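Local structure of probable ss-1,3-N-acetylglucosaminyltransferase (Staphylococcus aureus subsp. aureus N315, 6HNQ) at residues K253-S258 against Q269-Y274. The protein is a probable glycosyltransferase with a family 2 catalytic domain of the GT-A type followed by a TarS-like linker domain. Sequence-based numbering, arbitrary orientation.
With FQ8 ([(2~{R},3~{S},4~{S})-2,3,4,5-tetrakis(oxidanyl)pentyl] [(2~{R},3~{R},4~{S})-2,3,4-tris(oxidanyl)-5-[oxidanyl-[(2~{R},3~{S},4~{S})-2,3,4-tris(oxidanyl)-5-phosphonooxy-pentoxy]phosphoryl]oxy-pentyl] hydrogen phosphate), chain M.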
ATOM      1  N   LYS A 253     -25.371   8.859 -15.607  1.00 31.62           N
ATOM      2  CA  LYS A 253     -26.701   8.587 -16.229  1.00 35.29           C
ATOM      3  C   LYS A 253     -26.796   9.349 -17.555  1.00 33.40           C
ATOM      4  O   LYS A 253     -27.235   8.765 -18.548  1.00 35.31           O
ATOM      5  CB  LYS A 253     -27.857   8.933 -15.287  1.00 40.90           C
ATOM      6  CG  LYS A 253     -28.340   7.746 -14.448  1.00 45.60           C
ATOM      7  CD  LYS A 253     -29.091   8.102 -13.170  1.00 56.20           C
ATOM      8  CE  LYS A 253     -30.568   8.368 -13.370  1.00 69.65           C
ATOM      9  NZ  LYS A 253     -31.349   8.101 -12.130  1.00 72.11           N
ATOM     10  N   ALA A 254     -26.379  10.603 -17.581  1.00 32.04           N
ATOM     11  CA  ALA A 254     -26.476  11.476 -18.777  1.00 32.03           C
ATOM     12  C   ALA A 254     -25.630  10.872 -19.902  1.00 34.13           C
ATOM     13  O   ALA A 254     -26.055  10.926 -21.069  1.00 29.96           O
ATOM     14  CB  ALA A 254     -26.033  12.883 -18.456  1.00 28.05           C
ATOM     15  N   ILE A 255     -24.451  10.347 -19.563  1.00 33.40           N
ATOM     16  CA  ILE A 255     -23.506   9.770 -20.563  1.00 32.45           C
ATOM     17  C   ILE A 255     -24.144   8.504 -21.133  1.00 29.97           C
ATOM     18  O   ILE A 255     -24.174   8.375 -22.352  1.00 30.95           O
ATOM     19  CB  ILE A 255     -22.137   9.490 -19.919  1.00 30.07           C
ATOM     20  CG1 ILE A 255     -21.390  10.789 -19.645  1.00 27.77           C
ATOM     21  CG2 ILE A 255     -21.317   8.540 -20.781  1.00 30.81           C
ATOM     22  CD1 ILE A 255     -20.226  10.625 -18.683  1.00 29.07           C
ATOM     23  N   TYR A 256     -24.657   7.622 -20.279  1.00 29.43           N
ATOM     24  CA  TYR A 256     -25.144   6.280 -20.682  1.00 29.71           C
ATOM     25  C   TYR A 256     -26.536   6.377 -21.312  1.00 33.54           C
ATOM     26  O   TYR A 256     -26.971   5.353 -21.865  1.00 37.10           O
ATOM     27  CB  TYR A 256     -25.062   5.294 -19.518  1.00 27.91           C
ATOM     28  CG  TYR A 256     -23.704   4.667 -19.372  1.00 26.57           C
ATOM     29  CD1 TYR A 256     -23.306   3.638 -20.208  1.00 27.55           C
ATOM     30  CD2 TYR A 256     -22.796   5.120 -18.428  1.00 25.99           C
ATOM     31  CE1 TYR A 256     -22.046   3.058 -20.108  1.00 26.79           C
ATOM     32  CE2 TYR A 256     -21.542   4.536 -18.287  1.00 26.43           C
ATOM     33  CZ  TYR A 256     -21.161   3.507 -19.140  1.00 26.74           C
ATOM     34  OH  TYR A 256     -19.922   2.945 -19.022  1.00 25.24           O
ATOM     35  N   LYS A 257     -27.196   7.533 -21.292  1.00 33.96           N
ATOM     36  CA  LYS A 257     -28.533   7.731 -21.925  1.00 37.68           C
ATOM     37  C   LYS A 257     -28.404   8.693 -23.110  1.00 33.55           C
ATOM     38  O   LYS A 257     -29.440   9.044 -23.684  1.00 36.75           O
ATOM     39  CB  LYS A 257     -29.559   8.248 -20.912  1.00 45.42           C
ATOM     40  CG  LYS A 257     -30.006   7.231 -19.863  1.00 60.18           C
ATOM     41  CD  LYS A 257     -30.948   7.808 -18.815  1.00 72.47           C
ATOM     42  N   SER A 258     -27.189   9.067 -23.500  1.00 30.41           N
ATOM     43  CA  SER A 258     -26.948  10.105 -24.534  1.00 31.87           C
ATOM     44  C   SER A 258     -27.564   9.678 -25.854  1.00 35.40           C
ATOM     45  O   SER A 258     -27.254   8.603 -26.360  1.00 39.46           O
ATOM     46  CB  SER A 258     -25.488  10.406 -24.707  1.00 33.52           C
ATOM     47  OG  SER A 258     -25.298  11.309 -25.792  1.00 33.42           O
ATOM     48  N   GLN A 269     -16.046   4.772 -22.846  1.00 26.51           N
ATOM     49  CA  GLN A 269     -14.838   5.622 -23.001  1.00 29.84           C
ATOM     50  C   GLN A 269     -15.100   6.974 -22.314  1.00 29.83           C
ATOM     51  O   GLN A 269     -14.205   7.461 -21.594  1.00 32.03           O
ATOM     52  CB  GLN A 269     -14.495   5.813 -24.473  1.00 29.07           C
ATOM     53  CG  GLN A 269     -13.166   6.528 -24.694  1.00 29.42           C
ATOM     54  CD  GLN A 269     -13.028   7.047 -26.110  1.00 32.25           C
ATOM     55  OE1 GLN A 269     -14.019   7.348 -26.773  1.00 28.37           O
ATOM     56  NE2 GLN A 269     -11.802   7.169 -26.596  1.00 32.14           N
ATOM     57  N   LEU A 270     -16.277   7.560 -22.551  1.00 27.35           N
ATOM     58  CA  LEU A 270     -16.658   8.872 -21.973  1.00 27.48           C
ATOM     59  C   LEU A 270     -16.727   8.731 -20.446  1.00 26.63           C
ATOM     60  O   LEU A 270     -16.124   9.565 -19.747  1.00 28.88           O
ATOM     61  CB  LEU A 270     -17.989   9.334 -22.556  1.00 26.47           C
ATOM     62  CG  LEU A 270     -17.925   9.849 -23.995  1.00 27.29           C
ATOM     63  CD1 LEU A 270     -19.346  10.061 -24.541  1.00 27.80           C
ATOM     64  CD2 LEU A 270     -17.126  11.171 -24.067  1.00 27.57           C
ATOM     65  N   ALA A 271     -17.391   7.681 -19.970  1.00 26.08           N
ATOM     66  CA  ALA A 271     -17.542   7.398 -18.531  1.00 26.45           C
ATOM     67  C   ALA A 271     -16.160   7.225 -17.905  1.00 28.26           C
ATOM     68  O   ALA A 271     -15.923   7.773 -16.813  1.00 33.97           O
ATOM     69  CB  ALA A 271     -18.417   6.186 -18.315  1.00 27.56           C
ATOM     70  N   GLY A 272     -15.266   6.499 -18.565  1.00 30.57           N
ATOM     71  CA  GLY A 272     -13.902   6.274 -18.048  1.00 29.98           C
ATOM     72  C   GLY A 272     -13.134   7.591 -17.974  1.00 32.45           C
ATOM     73  O   GLY A 272     -12.336   7.787 -17.027  1.00 31.94           O
ATOM     74  N   LYS A 273     -13.340   8.469 -18.955  1.00 34.64           N
ATOM     75  CA  LYS A 273     -12.638   9.771 -18.974  1.00 35.34           C
ATOM     76  C   LYS A 273     -13.180  10.614 -17.817  1.00 34.71           C
ATOM     77  O   LYS A 273     -12.380  11.318 -17.176  1.00 37.54           O
ATOM     78  CB  LYS A 273     -12.808  10.496 -20.306  1.00 43.24           C
ATOM     79  CG  LYS A 273     -12.110  11.858 -20.383  1.00 52.79           C
ATOM     80  CD  LYS A 273     -10.619  11.905 -20.068  1.00 57.34           C
ATOM     81  CE  LYS A 273      -9.816  11.066 -21.039  1.00 68.89           C
ATOM     82  NZ  LYS A 273      -8.391  10.960 -20.665  1.00 62.38           N
ATOM     83  N   TYR A 274     -14.484  10.554 -17.559  1.00 28.50           N
ATOM     84  CA  TYR A 274     -15.073  11.333 -16.449  1.00 33.19           C
ATOM     85  C   TYR A 274     -14.517  10.805 -15.119  1.00 33.89           C
ATOM     86  O   TYR A 274     -14.190  11.620 -14.240  1.00 34.65           O
ATOM     87  CB  TYR A 274     -16.606  11.350 -16.427  1.00 32.92           C
ATOM     88  CG  TYR A 274     -17.053  12.282 -15.341  1.00 32.04           C
ATOM     89  CD1 TYR A 274     -16.998  13.650 -15.536  1.00 34.93           C
ATOM     90  CD2 TYR A 274     -17.343  11.815 -14.069  1.00 34.36           C
ATOM     91  CE1 TYR A 274     -17.311  14.539 -14.523  1.00 34.90           C
ATOM     92  CE2 TYR A 274     -17.645  12.694 -13.035  1.00 39.87           C
ATOM     93  CZ  TYR A 274     -17.630  14.057 -13.265  1.00 35.23           C
ATOM     94  OH  TYR A 274     -17.914  14.949 -12.273  1.00 43.86           O
TER
HETATM   95  OAN FQ8 M 401      -4.211  12.047 -19.733  1.00 38.29           O
HETATM   96  PBL FQ8 M 401      -5.377  12.331 -18.512  1.00 52.60           P
HETATM   97  OAO FQ8 M 401      -5.153  11.295 -17.280  1.00 46.39           O
HETATM   98  OAA FQ8 M 401      -6.780  12.248 -18.961  1.00 34.25           O
HETATM   99  OAX FQ8 M 401      -4.985  13.720 -17.831  1.00 58.84           O
HETATM  100  CAS FQ8 M 401      -5.666  14.927 -18.158  1.00 74.31           C
HETATM  101  CBE FQ8 M 401      -4.647  16.024 -18.455  1.00 71.94           C
HETATM  102  OAG FQ8 M 401      -3.433  15.823 -17.709  1.00 60.99           O
HETATM  103  CBJ FQ8 M 401      -5.269  17.374 -18.102  1.00 59.17           C
HETATM  104  OAL FQ8 M 401      -4.675  18.300 -18.995  1.00 72.99           O
HETATM  105  CBF FQ8 M 401      -5.015  17.708 -16.602  1.00 75.48           C
HETATM  106  OAH FQ8 M 401      -6.086  17.194 -15.808  1.00 56.68           O
HETATM  107  CAU FQ8 M 401      -4.876  19.188 -16.331  1.00100.69           C
HETATM  108  OAZ FQ8 M 401      -6.091  19.792 -16.805  1.00 90.74           O
HETATM  109  PBN FQ8 M 401      -6.241  21.422 -16.810  1.00 58.64           P
HETATM  110  OAQ FQ8 M 401      -6.470  21.738 -18.380  1.00 40.39           O
HETATM  111  OAC FQ8 M 401      -5.038  22.130 -16.276  1.00 49.62           O
HETATM  112  OBB FQ8 M 401      -7.655  21.738 -16.000  1.00 60.88           O
HETATM  113  CAW FQ8 M 401      -7.662  21.926 -14.584  1.00 76.59           C
HETATM  114  CBH FQ8 M 401      -9.001  21.482 -13.939  1.00 95.42           C
HETATM  115  OAJ FQ8 M 401      -9.824  20.827 -14.914  1.00 63.14           O
HETATM  116  CBK FQ8 M 401      -9.792  22.679 -13.333  1.00101.79           C
HETATM  117  OAM FQ8 M 401      -8.912  23.596 -12.665  1.00 68.57           O
HETATM  118  CBG FQ8 M 401     -10.864  22.215 -12.306  1.00 76.49           C
HETATM  119  OAI FQ8 M 401     -11.146  20.816 -12.441  1.00101.53           O
HETATM  120  CAV FQ8 M 401     -12.139  23.041 -12.471  1.00 99.90           C
HETATM  121  OBA FQ8 M 401     -13.075  22.204 -13.164  1.00 78.96           O
HETATM  122  PBM FQ8 M 401     -14.227  22.775 -14.181  1.00 85.30           P
HETATM  123  OAP FQ8 M 401     -14.581  21.493 -15.127  1.00 71.78           O
HETATM  124  OAB FQ8 M 401     -13.792  23.961 -14.971  1.00 72.25           O
HETATM  125  OAY FQ8 M 401     -15.580  23.052 -13.350  1.00 74.72           O
HETATM  126  CAT FQ8 M 401     -15.907  22.351 -12.152  1.00 79.75           C
HETATM  127  CBD FQ8 M 401     -16.263  23.370 -11.059  1.00 92.10           C
HETATM  128  OAF FQ8 M 401     -16.926  24.493 -11.645  1.00 66.19           O
HETATM  129  CBI FQ8 M 401     -17.182  22.747  -9.980  1.00 99.01           C
HETATM  130  OAK FQ8 M 401     -18.329  22.139 -10.588  1.00 63.98           O
HETATM  131  CBC FQ8 M 401     -16.439  21.692  -9.137  1.00103.45           C
HETATM  132  OAE FQ8 M 401     -15.097  22.113  -8.868  1.00113.14           O
HETATM  133  CAR FQ8 M 401     -17.180  21.498  -7.831  1.00 96.76           C
HETATM  134  OAD FQ8 M 401     -16.640  20.281  -7.275  1.00 71.93           O
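Ile255 crosses Leu270 at a slant and reaches Ala271 with the same methyl, so that both of its branches are in use. Its CG2 methyl meets Leu270 CB at 3.9 Å and comes within 4.1 Å of the backbone N of Ala271. The CG1 arm, anti to the carbonyl carbon (chi1 -72°) and extended at chi2 (164°), takes CD1 one turn further along the partner helix, to 4.3 Å from Tyr274 CB. Tyr256 reaches the same helix with the outer part of its ring, CE2, CZ and OH: CE2 stands 3.5 Å from the Ala271 methyl, which meets the ring obliquely and also lies 3.6 Å from the phenol oxygen OH. That hydroxyl is hydrogen-bonded to His268 ND1, a bond that would help hold the outer end of the ring beside the methyl. The contact joins the C-terminal end of helix 242-256 to helix 264-281 in a helical hairpin within the TarS linker region, and no hydrogen bond crosses between the two segments. Beyond Tyr256 the chain leaves the helix at Lys257. The Tyr274 ring leads away from Ile255, its hydroxyl bonded to Gln200 OE1, while Ile248 and Ile251 pack against its side chain. Lys273, bent at chi2 and chi3, extends from the second helix to the bound FQ8, where NZ donates a 2.7 Å hydrogen bond to the phosphate oxygen OAA.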